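Local coordinates for uncharacterized protein YLR132C (Kluyveromyces marxianus, PDB 6PFQ) that probably acts as a U6 snRNA phosphodiesterase, an exoribonuclease of the 2H phosphodiesterase superfamily that trims RNA ends, at residues 67-72 with 77-82; 12-17 with 92-97; 34-39 with 185-190; 28-33 with 45-50. All coordinates share one frame; numbering follows the deposited sequence.

Contact 1 of 4, residues 67-72 with 77-82; sequences MMFANE and EKMGRI
This contact belongs to a strand-to-helix connection of the 2H phosphodiesterase fold: the end of strand 59-68 turns into helix 72-88, and the side chains of Met-67 and Phe-69 reach back onto the helix's second turn. The ring of Phe-69 does most of the work. Its CE1 lies 3.5 Å from Lys-78 CB, while its CZ comes within 3.8 Å of Met-79 SD. That sulfur makes a Met-aromatic contact, 4.9 Å from the ring centroid and 66° off the normal, so it approaches obliquely. Two bends, at chi2 (-60°) and chi3 (-67°), fold the Met-79 chain back on itself, and the same SD also meets Met-67 CE at 3.8 Å. Lys-78 gives the ring just CB and CG; its amine leads away. Pro-139 packs on Phe-69 as well, and Leu-12 of strand 9-16 on Met-67. With the Phe-69 ring cut back to an alanine here, Met-79 would probably lose its aromatic partner and a gap would open beside the aliphatic root of Lys-78. With apolar carbon and sulfur meeting across the joint, what holds the two segments together is shape and dispersion rather than charge.

Contact 2 of 4, residues 12-17 with 92-97; sequences LFLELR and KSVPVA
Leu-14 and Val-96 meet where two strands of different sheets face each other, strand 12-16 and strand 94-96, whose axes pass 10.0 Å apart at 64°. At that spacing the backbones do not pair; the strands touch through their side chains. The main bump is Leu-14 CD1. It rests over the dip between the methyls of the two valines that strand 94-96 turns toward it, 3.6 Å from Val-96 CG2 and 4.1 Å from Val-94 CG2. Taken from the other strand, Val-96 CG2 is itself a bump: it nestles against both Leu-14 CD1 and Leu-16 CD2, the latter more loosely at 4.2 Å. The rotation of Val-96 explains this, since CG1 stands opposite the backbone N (chi1 179°) and CG2 is thereby turned to the leucines. Leu-14 and Val-96 run past one another in opposite senses, whereas Leu-16 meets Val-96 at a slant. Around them, Val-61 and Leu-205 flank Leu-14 within its own sheet, and Phe-200 and Cys-202 close in on Leu-16. All four residues are buried, and Leu-16 lies about 6 Å, side chain to side chain, from the UMP-binding His-60. Such an interlocking of branched aliphatic side chains helps to join the two antiparallel sheets of this 2H phosphodiesterase fold, probably close behind the nucleotide site.

Contact 3 of 4, residues 34-39 with 185-190; sequences NAVMDT and TEASDR
Val-36, Glu-186 and Ala-187 make a small surface contact between two helices of the 2H phosphodiesterase fold, the last turns of helix 20-39 and the C-terminal end of helix 169-186. Val-36 has the most surface buried. It stands on the side of its helix facing the other segment, and its two methyls divide the partners between them. CG1 is directed to the side chain of Glu-186, 4.0 Å from CB and near OE1. A chi1 of 177° places CG2 beside the valine's own backbone N, and from there it meets the main chain of Glu-186 and the methyl of Ala-187. Glu-186 is covered along its aliphatic root, and its side chain and that of Val-36 meet at a slant. Its carboxylate is used for something else: OE1 is hydrogen-bonded to NE2 of His-40, just beyond the end of helix 20-39, which gives the helix ends a polar link alongside the apolar one. Ala-187, the first residue to depart from helical geometry, supplies a methyl 4.0 Å from Val-36 CG2, and its carbonyl oxygen accepts a hydrogen bond from Trp-102 NE1. Replacing Val-36 by glycine would probably strip the Ala-187 methyl and the root of Glu-186 of their apolar cover. The tightest approach is Val-36 CG2 to the main-chain oxygen of Glu-186: its methyl carbon rests 3.5 Å from that O.

Contact 4 of 4, residues 28-33 with 45-50; sequences LVLKGV and FEPLHR
Helix 28-33 and the segment 45-50, a short strand followed by a turn, come closest where Leu-30 faces Pro-47, with CA atoms 6.8 Å apart, too far for backbone pairing, so the contact is made by side chains. In the 2H phosphodiesterase fold this is helix 20-39 packing on the short strand 46-47, which pairs with strand 154-161 at the edge of a sheet. Leu-30 has the most area covered. Its CD1 reaches Pro-47, 3.6 Å from CB and 3.9 Å from CG, so the methyl lies against one side of the pyrrolidine ring, and the two side chains run past each other in opposite directions. One turn on, Val-33 CG1 touches the ring of Phe-45 at CD2, 3.9 Å away; the approach is oblique, and CE2 is almost as near. Leu-115 of strand 112-119 packs on Leu-30, Val-33 and Phe-45 alike, tying the layer to the sheet beneath. Phe-45 and His-49 each lie about 9 Å, side chain to side chain, from a UMP-binding residue, Ser-156 and His-60 respectively, so the packing is near the nucleotide site, probably part of its surroundings. In the imidazole of His-49, NE2, next to CE1 in the ring, is hydrogen-bonded to Asp-27 OD1, an oxygen that also takes a salt bridge from Arg-50 NE. Toward the helix the ring offers its edge: Leu-30 CD1 sits near the ring plane, 3.9 Å from His-49 CE1.

How the contacts relate
Contacts 1, 2 and 4 are buried and contact 3 lies at the surface. Contacts 3 and 4 share helix 20-39, with centres about 11 Å apart, and they touch: Met-37 packs on Phe-45, and Asn-34 OD1 probably takes a hydrogen bond from Phe-45 N. Contacts 1 and 2 meet through Leu-12, which packs on Met-67, Met-79 and Ile-82; the strands of 67-72 and 12-17 are neighbours in one sheet. Contacts 1 and 3 sit on opposite sides of the chain's centre. Sulfur and an aromatic ring mark contact 1, purely aliphatic methyls contact 2, a proline and two rings contact 4, whereas contact 3 brings a carboxylate and main-chain oxygen beside its valine.

Contact 1 of 4, residues 67-72 with 77-82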
# COMPACT_ATOMS: atom_id res chain seq x y z
N MET A 67 5.62 -13.27 0.66
CA MET A 67 6.06 -14.49 -0.00
C MET A 67 6.75 -15.38 1.01
O MET A 67 7.76 -14.99 1.60
CB MET A 67 6.99 -14.20 -1.18
CG MET A 67 6.29 -13.41 -2.28
SD MET A 67 7.37 -13.04 -3.71
CE MET A 67 8.42 -11.74 -3.07
N MET A 68 6.21 -16.57 1.21
CA MET A 68 6.77 -17.46 2.21
C MET A 68 7.52 -18.56 1.49
O MET A 68 6.92 -19.55 1.05
CB MET A 68 5.66 -17.97 3.10
CG MET A 68 4.90 -16.77 3.67
SD MET A 68 3.74 -17.29 4.92
CE MET A 68 2.56 -15.92 4.85
N PHE A 69 8.84 -18.43 1.43
CA PHE A 69 9.62 -19.43 0.74
C PHE A 69 9.88 -20.63 1.64
O PHE A 69 9.88 -20.53 2.88
CB PHE A 69 10.95 -18.82 0.30
CG PHE A 69 10.78 -17.64 -0.64
CD1 PHE A 69 10.65 -17.84 -2.02
CD2 PHE A 69 10.75 -16.35 -0.15
CE1 PHE A 69 10.52 -16.77 -2.89
CE2 PHE A 69 10.60 -15.27 -1.02
CZ PHE A 69 10.48 -15.49 -2.38
N ALA A 70 10.16 -21.77 0.99
CA ALA A 70 10.30 -23.04 1.70
C ALA A 70 11.60 -23.13 2.49
O ALA A 70 11.68 -23.85 3.48
CB ALA A 70 10.18 -24.21 0.73
N ASN A 71 12.64 -22.43 2.04
CA ASN A 71 13.93 -22.50 2.70
C ASN A 71 14.77 -21.34 2.21
O ASN A 71 14.38 -20.60 1.30
CB ASN A 71 14.64 -23.84 2.44
CG ASN A 71 14.61 -24.23 0.97
OD1 ASN A 71 15.15 -23.53 0.12
ND2 ASN A 71 13.96 -25.34 0.67
N GLU A 72 15.95 -21.18 2.82
CA GLU A 72 16.84 -20.10 2.44
C GLU A 72 17.29 -20.23 0.99
O GLU A 72 17.46 -19.22 0.30
CB GLU A 72 18.04 -20.05 3.39
CG GLU A 72 19.10 -19.02 3.03
CD GLU A 72 20.21 -18.94 4.06
OE1 GLU A 72 19.92 -18.56 5.21
OE2 GLU A 72 21.36 -19.28 3.72
N GLU A 77 17.30 -18.17 -4.51
CA GLU A 77 17.10 -18.47 -5.92
C GLU A 77 16.05 -17.55 -6.52
O GLU A 77 16.27 -16.91 -7.56
CB GLU A 77 16.67 -19.93 -6.12
CG GLU A 77 17.72 -20.99 -5.88
CD GLU A 77 19.04 -20.63 -6.52
OE1 GLU A 77 20.04 -20.56 -5.77
OE2 GLU A 77 19.07 -20.39 -7.75
N LYS A 78 14.88 -17.49 -5.89
CA LYS A 78 13.76 -16.76 -6.47
C LYS A 78 13.96 -15.25 -6.37
O LYS A 78 13.72 -14.53 -7.34
CB LYS A 78 12.46 -17.19 -5.81
CG LYS A 78 12.22 -18.69 -5.79
CD LYS A 78 11.77 -19.22 -7.13
CE LYS A 78 11.53 -20.72 -7.09
NZ LYS A 78 11.44 -21.29 -8.46
N MET A 79 14.41 -14.75 -5.21
CA MET A 79 14.62 -13.30 -5.09
C MET A 79 15.74 -12.82 -6.00
O MET A 79 15.63 -11.75 -6.59
CB MET A 79 14.89 -12.88 -3.65
CG MET A 79 13.73 -13.11 -2.64
SD MET A 79 12.21 -12.22 -3.11
CE MET A 79 12.70 -10.50 -2.91
N GLY A 80 16.81 -13.60 -6.13
CA GLY A 80 17.87 -13.22 -7.06
C GLY A 80 17.38 -13.14 -8.50
O GLY A 80 17.68 -12.18 -9.21
N ARG A 81 16.58 -14.13 -8.93
CA ARG A 81 16.00 -14.06 -10.27
C ARG A 81 15.10 -12.84 -10.41
O ARG A 81 15.11 -12.18 -11.45
CB ARG A 81 15.24 -15.35 -10.59
CG ARG A 81 16.12 -16.54 -11.09
CD ARG A 81 15.32 -17.85 -11.08
NE ARG A 81 15.99 -18.98 -11.71
CZ ARG A 81 16.81 -19.82 -11.07
NH1 ARG A 81 17.06 -19.67 -9.78
NH2 ARG A 81 17.38 -20.83 -11.73
N ILE A 82 14.30 -12.54 -9.39
CA ILE A 82 13.48 -11.33 -9.43
C ILE A 82 14.35 -10.09 -9.61
O ILE A 82 14.12 -9.28 -10.52
CB ILE A 82 12.62 -11.23 -8.15
CG1 ILE A 82 11.55 -12.32 -8.18
CG2 ILE A 82 12.00 -9.87 -8.09
CD1 ILE A 82 10.69 -12.36 -6.91

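Contact 2 of 4, residues 12-17 with 92-97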
# COMPACT_ATOMS: atom_id res chain seq x y z
N LEU A 12 8.01 -7.37 -1.83
CA LEU A 12 8.53 -6.32 -2.71
C LEU A 12 7.64 -5.09 -2.63
O LEU A 12 6.42 -5.22 -2.56
CB LEU A 12 8.55 -6.80 -4.16
CG LEU A 12 9.73 -7.76 -4.32
CD1 LEU A 12 9.45 -8.80 -5.41
CD2 LEU A 12 10.99 -6.95 -4.60
N PHE A 13 8.24 -3.90 -2.67
CA PHE A 13 7.43 -2.68 -2.58
C PHE A 13 8.22 -1.50 -3.14
O PHE A 13 9.41 -1.60 -3.41
CB PHE A 13 7.01 -2.38 -1.14
CG PHE A 13 8.18 -2.25 -0.17
CD1 PHE A 13 8.79 -3.38 0.36
CD2 PHE A 13 8.61 -0.99 0.26
CE1 PHE A 13 9.85 -3.25 1.29
CE2 PHE A 13 9.65 -0.86 1.18
CZ PHE A 13 10.25 -1.97 1.70
N LEU A 14 7.48 -0.41 -3.41
CA LEU A 14 8.02 0.91 -3.74
C LEU A 14 7.93 1.78 -2.51
O LEU A 14 6.94 1.72 -1.76
CB LEU A 14 7.22 1.60 -4.87
CG LEU A 14 7.05 0.95 -6.23
CD1 LEU A 14 6.34 1.86 -7.16
CD2 LEU A 14 8.44 0.64 -6.79
N GLU A 15 8.93 2.61 -2.28
CA GLU A 15 8.94 3.52 -1.14
C GLU A 15 8.74 4.95 -1.64
O GLU A 15 9.40 5.36 -2.61
CB GLU A 15 10.27 3.38 -0.39
CG GLU A 15 10.47 4.34 0.71
CD GLU A 15 11.85 4.17 1.33
OE1 GLU A 15 11.99 3.27 2.19
OE2 GLU A 15 12.76 4.90 0.92
N LEU A 16 7.83 5.68 -1.00
CA LEU A 16 7.41 7.03 -1.41
C LEU A 16 7.71 8.01 -0.28
O LEU A 16 7.01 8.05 0.73
CB LEU A 16 5.90 7.09 -1.75
CG LEU A 16 5.37 5.95 -2.62
CD1 LEU A 16 3.85 6.14 -2.76
CD2 LEU A 16 6.05 5.99 -4.01
N ARG A 17 8.77 8.79 -0.44
CA ARG A 17 9.11 9.79 0.56
C ARG A 17 8.41 11.09 0.20
O ARG A 17 8.56 11.58 -0.92
CB ARG A 17 10.63 9.96 0.66
CG ARG A 17 11.34 8.66 1.13
CD ARG A 17 12.87 8.77 1.04
NE ARG A 17 13.30 10.05 1.60
CZ ARG A 17 13.62 10.22 2.88
NH1 ARG A 17 13.57 9.20 3.72
NH2 ARG A 17 13.97 11.42 3.32
N LYS A 92 13.85 2.76 -16.41
CA LYS A 92 14.83 3.28 -15.47
C LYS A 92 14.18 3.90 -14.25
O LYS A 92 14.86 4.25 -13.28
CB LYS A 92 15.69 4.34 -16.17
N SER A 93 12.88 4.10 -14.30
CA SER A 93 12.13 4.66 -13.20
C SER A 93 10.70 4.31 -13.50
O SER A 93 10.37 4.02 -14.65
CB SER A 93 12.30 6.18 -13.11
OG SER A 93 11.66 6.77 -14.22
N VAL A 94 9.86 4.34 -12.48
CA VAL A 94 8.43 4.15 -12.70
C VAL A 94 7.72 5.32 -12.03
O VAL A 94 8.11 5.75 -10.94
CB VAL A 94 7.93 2.80 -12.17
CG1 VAL A 94 8.50 1.65 -13.01
CG2 VAL A 94 8.26 2.65 -10.71
N PRO A 95 6.68 5.85 -12.67
CA PRO A 95 5.91 6.93 -12.06
C PRO A 95 4.86 6.35 -11.13
O PRO A 95 4.35 5.24 -11.34
CB PRO A 95 5.25 7.61 -13.27
CG PRO A 95 5.06 6.45 -14.25
CD PRO A 95 6.21 5.48 -14.02
N VAL A 96 4.58 7.08 -10.05
CA VAL A 96 3.48 6.72 -9.17
C VAL A 96 2.54 7.91 -9.07
O VAL A 96 2.92 8.99 -8.59
CB VAL A 96 3.96 6.28 -7.77
CG1 VAL A 96 2.78 5.96 -6.90
CG2 VAL A 96 4.84 5.05 -7.89
N ALA A 97 1.29 7.69 -9.47
CA ALA A 97 0.26 8.71 -9.35
C ALA A 97 -1.04 7.95 -9.11
O ALA A 97 -1.09 6.73 -9.29
CB ALA A 97 0.16 9.60 -10.61

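Contact 3 of 4, residues 34-39 with 185-190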
# COMPACT_ATOMS: atom_id res chain seq x y z
N ASN A 34 -11.26 12.46 8.98
CA ASN A 34 -11.54 12.08 10.36
C ASN A 34 -12.63 12.95 10.99
O ASN A 34 -13.40 12.47 11.83
CB ASN A 34 -10.25 12.13 11.18
CG ASN A 34 -9.34 10.96 10.87
OD1 ASN A 34 -9.81 9.89 10.47
ND2 ASN A 34 -8.05 11.14 11.05
N ALA A 35 -12.81 14.19 10.51
CA ALA A 35 -13.97 14.96 10.97
C ALA A 35 -15.27 14.28 10.57
O ALA A 35 -16.23 14.26 11.35
CB ALA A 35 -13.93 16.39 10.40
N VAL A 36 -15.32 13.70 9.37
CA VAL A 36 -16.48 12.91 8.97
C VAL A 36 -16.61 11.64 9.82
O VAL A 36 -17.71 11.26 10.23
CB VAL A 36 -16.41 12.59 7.47
CG1 VAL A 36 -17.57 11.71 7.07
CG2 VAL A 36 -16.39 13.89 6.63
N MET A 37 -15.50 10.96 10.12
CA MET A 37 -15.60 9.79 11.00
C MET A 37 -16.17 10.18 12.36
O MET A 37 -17.05 9.50 12.91
CB MET A 37 -14.25 9.08 11.16
CG MET A 37 -13.58 8.65 9.85
SD MET A 37 -14.60 7.49 8.94
CE MET A 37 -15.45 8.61 7.82
N ASP A 38 -15.69 11.29 12.93
CA ASP A 38 -16.21 11.75 14.22
C ASP A 38 -17.70 12.01 14.16
O ASP A 38 -18.45 11.59 15.05
CB ASP A 38 -15.51 13.04 14.64
CG ASP A 38 -14.12 12.81 15.15
OD1 ASP A 38 -13.82 11.67 15.53
OD2 ASP A 38 -13.33 13.78 15.17
N THR A 39 -18.14 12.76 13.15
CA THR A 39 -19.57 13.06 13.01
C THR A 39 -20.41 11.80 13.01
O THR A 39 -21.50 11.76 13.60
CB THR A 39 -19.78 13.81 11.70
OG1 THR A 39 -19.20 15.10 11.81
CG2 THR A 39 -21.25 13.89 11.34
N THR A 185 -18.87 9.00 -0.15
CA THR A 185 -19.96 9.96 -0.36
C THR A 185 -19.77 11.26 0.40
O THR A 185 -20.18 12.32 -0.09
CB THR A 185 -21.31 9.35 0.06
OG1 THR A 185 -21.28 9.08 1.45
CG2 THR A 185 -21.58 8.07 -0.64
N GLU A 186 -19.16 11.21 1.59
CA GLU A 186 -19.12 12.39 2.44
C GLU A 186 -17.72 12.92 2.72
O GLU A 186 -17.61 13.99 3.31
CB GLU A 186 -19.81 12.11 3.80
CG GLU A 186 -21.33 11.97 3.69
CD GLU A 186 -22.02 11.89 5.05
OE1 GLU A 186 -21.46 12.39 6.04
OE2 GLU A 186 -23.13 11.32 5.11
N ALA A 187 -16.65 12.21 2.33
CA ALA A 187 -15.30 12.62 2.71
C ALA A 187 -14.34 12.70 1.52
O ALA A 187 -13.12 12.61 1.70
CB ALA A 187 -14.73 11.67 3.76
N SER A 188 -14.85 12.94 0.32
CA SER A 188 -14.07 12.93 -0.93
C SER A 188 -13.72 14.31 -1.51
O SER A 188 -13.09 14.35 -2.57
CB SER A 188 -14.85 12.15 -2.01
OG SER A 188 -14.90 10.79 -1.62
N ASP A 189 -14.12 15.43 -0.90
CA ASP A 189 -14.00 16.70 -1.62
C ASP A 189 -12.56 17.15 -1.81
O ASP A 189 -12.30 17.99 -2.68
CB ASP A 189 -14.78 17.83 -0.91
CG ASP A 189 -16.28 17.58 -0.89
OD1 ASP A 189 -16.76 16.63 -1.54
OD2 ASP A 189 -17.01 18.33 -0.22
N ARG A 190 -11.62 16.68 -0.98
CA ARG A 190 -10.24 17.10 -1.16
C ARG A 190 -9.44 16.08 -1.98
O ARG A 190 -8.22 16.22 -2.09
CB ARG A 190 -9.54 17.32 0.19
CG ARG A 190 -10.33 18.09 1.28
CD ARG A 190 -10.20 19.64 1.11
NE ARG A 190 -10.94 20.19 -0.04
CZ ARG A 190 -12.25 20.46 -0.04
NH1 ARG A 190 -13.00 20.19 1.03
NH2 ARG A 190 -12.83 20.98 -1.10

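Contact 4 of 4, residues 28-33 with 45-50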
# COMPACT_ATOMS: atom_id res chain seq x y z
N LEU A 28 -4.11 17.93 5.96
CA LEU A 28 -5.46 18.49 5.87
C LEU A 28 -6.45 17.48 5.30
O LEU A 28 -7.62 17.45 5.73
CB LEU A 28 -5.48 19.83 5.08
CG LEU A 28 -5.62 19.98 3.56
CD1 LEU A 28 -7.06 19.79 3.03
CD2 LEU A 28 -5.04 21.33 3.07
N VAL A 29 -6.03 16.63 4.36
CA VAL A 29 -6.95 15.63 3.83
C VAL A 29 -7.40 14.67 4.94
O VAL A 29 -8.60 14.42 5.11
CB VAL A 29 -6.32 14.88 2.64
CG1 VAL A 29 -7.19 13.67 2.21
CG2 VAL A 29 -6.14 15.88 1.47
N LEU A 30 -6.46 14.14 5.71
CA LEU A 30 -6.83 13.16 6.73
C LEU A 30 -7.60 13.82 7.87
O LEU A 30 -8.52 13.20 8.43
CB LEU A 30 -5.57 12.46 7.26
CG LEU A 30 -4.93 11.59 6.16
CD1 LEU A 30 -3.55 11.09 6.55
CD2 LEU A 30 -5.86 10.44 5.78
N LYS A 31 -7.30 15.08 8.19
CA LYS A 31 -8.10 15.75 9.21
C LYS A 31 -9.55 15.84 8.76
O LYS A 31 -10.48 15.60 9.54
CB LYS A 31 -7.52 17.12 9.56
CG LYS A 31 -8.29 17.77 10.69
CD LYS A 31 -7.54 18.96 11.31
CE LYS A 31 -7.14 19.96 10.29
NZ LYS A 31 -6.56 21.19 11.00
N GLY A 32 -9.74 16.10 7.47
CA GLY A 32 -11.08 16.25 6.96
C GLY A 32 -11.83 14.94 6.95
O GLY A 32 -13.02 14.90 7.27
N VAL A 33 -11.16 13.85 6.54
CA VAL A 33 -11.77 12.52 6.62
C VAL A 33 -12.16 12.19 8.05
O VAL A 33 -13.26 11.70 8.33
CB VAL A 33 -10.83 11.45 6.03
CG1 VAL A 33 -11.46 10.04 6.23
CG2 VAL A 33 -10.65 11.71 4.54
N PHE A 45 -8.77 7.38 11.33
CA PHE A 45 -7.59 6.89 10.65
C PHE A 45 -6.34 7.55 11.20
O PHE A 45 -6.27 8.79 11.29
CB PHE A 45 -7.71 7.18 9.14
CG PHE A 45 -8.82 6.43 8.49
CD1 PHE A 45 -8.64 5.09 8.11
CD2 PHE A 45 -10.07 7.04 8.28
CE1 PHE A 45 -9.69 4.39 7.52
CE2 PHE A 45 -11.13 6.34 7.69
CZ PHE A 45 -10.94 5.02 7.30
N GLU A 46 -5.39 6.73 11.65
CA GLU A 46 -4.06 7.24 11.98
C GLU A 46 -3.31 7.58 10.70
O GLU A 46 -3.21 6.72 9.81
CB GLU A 46 -3.28 6.18 12.79
CG GLU A 46 -1.86 6.61 13.16
CD GLU A 46 -1.82 7.65 14.24
OE1 GLU A 46 -2.87 7.98 14.82
OE2 GLU A 46 -0.71 8.13 14.51
N PRO A 47 -2.79 8.79 10.56
CA PRO A 47 -2.00 9.12 9.35
C PRO A 47 -0.76 8.24 9.26
O PRO A 47 -0.04 8.07 10.23
CB PRO A 47 -1.62 10.60 9.58
CG PRO A 47 -2.79 11.10 10.41
CD PRO A 47 -3.03 9.98 11.40
N LEU A 48 -0.53 7.68 8.07
CA LEU A 48 0.64 6.80 7.86
C LEU A 48 1.90 7.55 7.47
O LEU A 48 2.98 6.94 7.41
CB LEU A 48 0.33 5.76 6.77
CG LEU A 48 -0.70 4.71 7.20
CD1 LEU A 48 -1.16 3.88 5.96
CD2 LEU A 48 -0.02 3.81 8.23
N HIS A 49 1.80 8.84 7.18
CA HIS A 49 3.00 9.57 6.77
C HIS A 49 3.74 10.23 7.92
O HIS A 49 4.79 10.85 7.70
CB HIS A 49 2.63 10.64 5.72
CG HIS A 49 1.76 11.75 6.23
ND1 HIS A 49 0.44 11.58 6.60
CD2 HIS A 49 2.02 13.08 6.37
CE1 HIS A 49 -0.07 12.74 6.97
NE2 HIS A 49 0.87 13.67 6.84
N ARG A 50 3.25 10.09 9.15
CA ARG A 50 3.85 10.78 10.29
C ARG A 50 3.95 9.83 11.46
O ARG A 50 3.10 8.95 11.64
CB ARG A 50 3.03 12.00 10.72
CG ARG A 50 3.17 13.18 9.81
CD ARG A 50 2.47 14.41 10.39
NE ARG A 50 2.55 15.55 9.47
CZ ARG A 50 3.60 16.35 9.35
NH1 ARG A 50 4.69 16.16 10.08
NH2 ARG A 50 3.55 17.37 8.49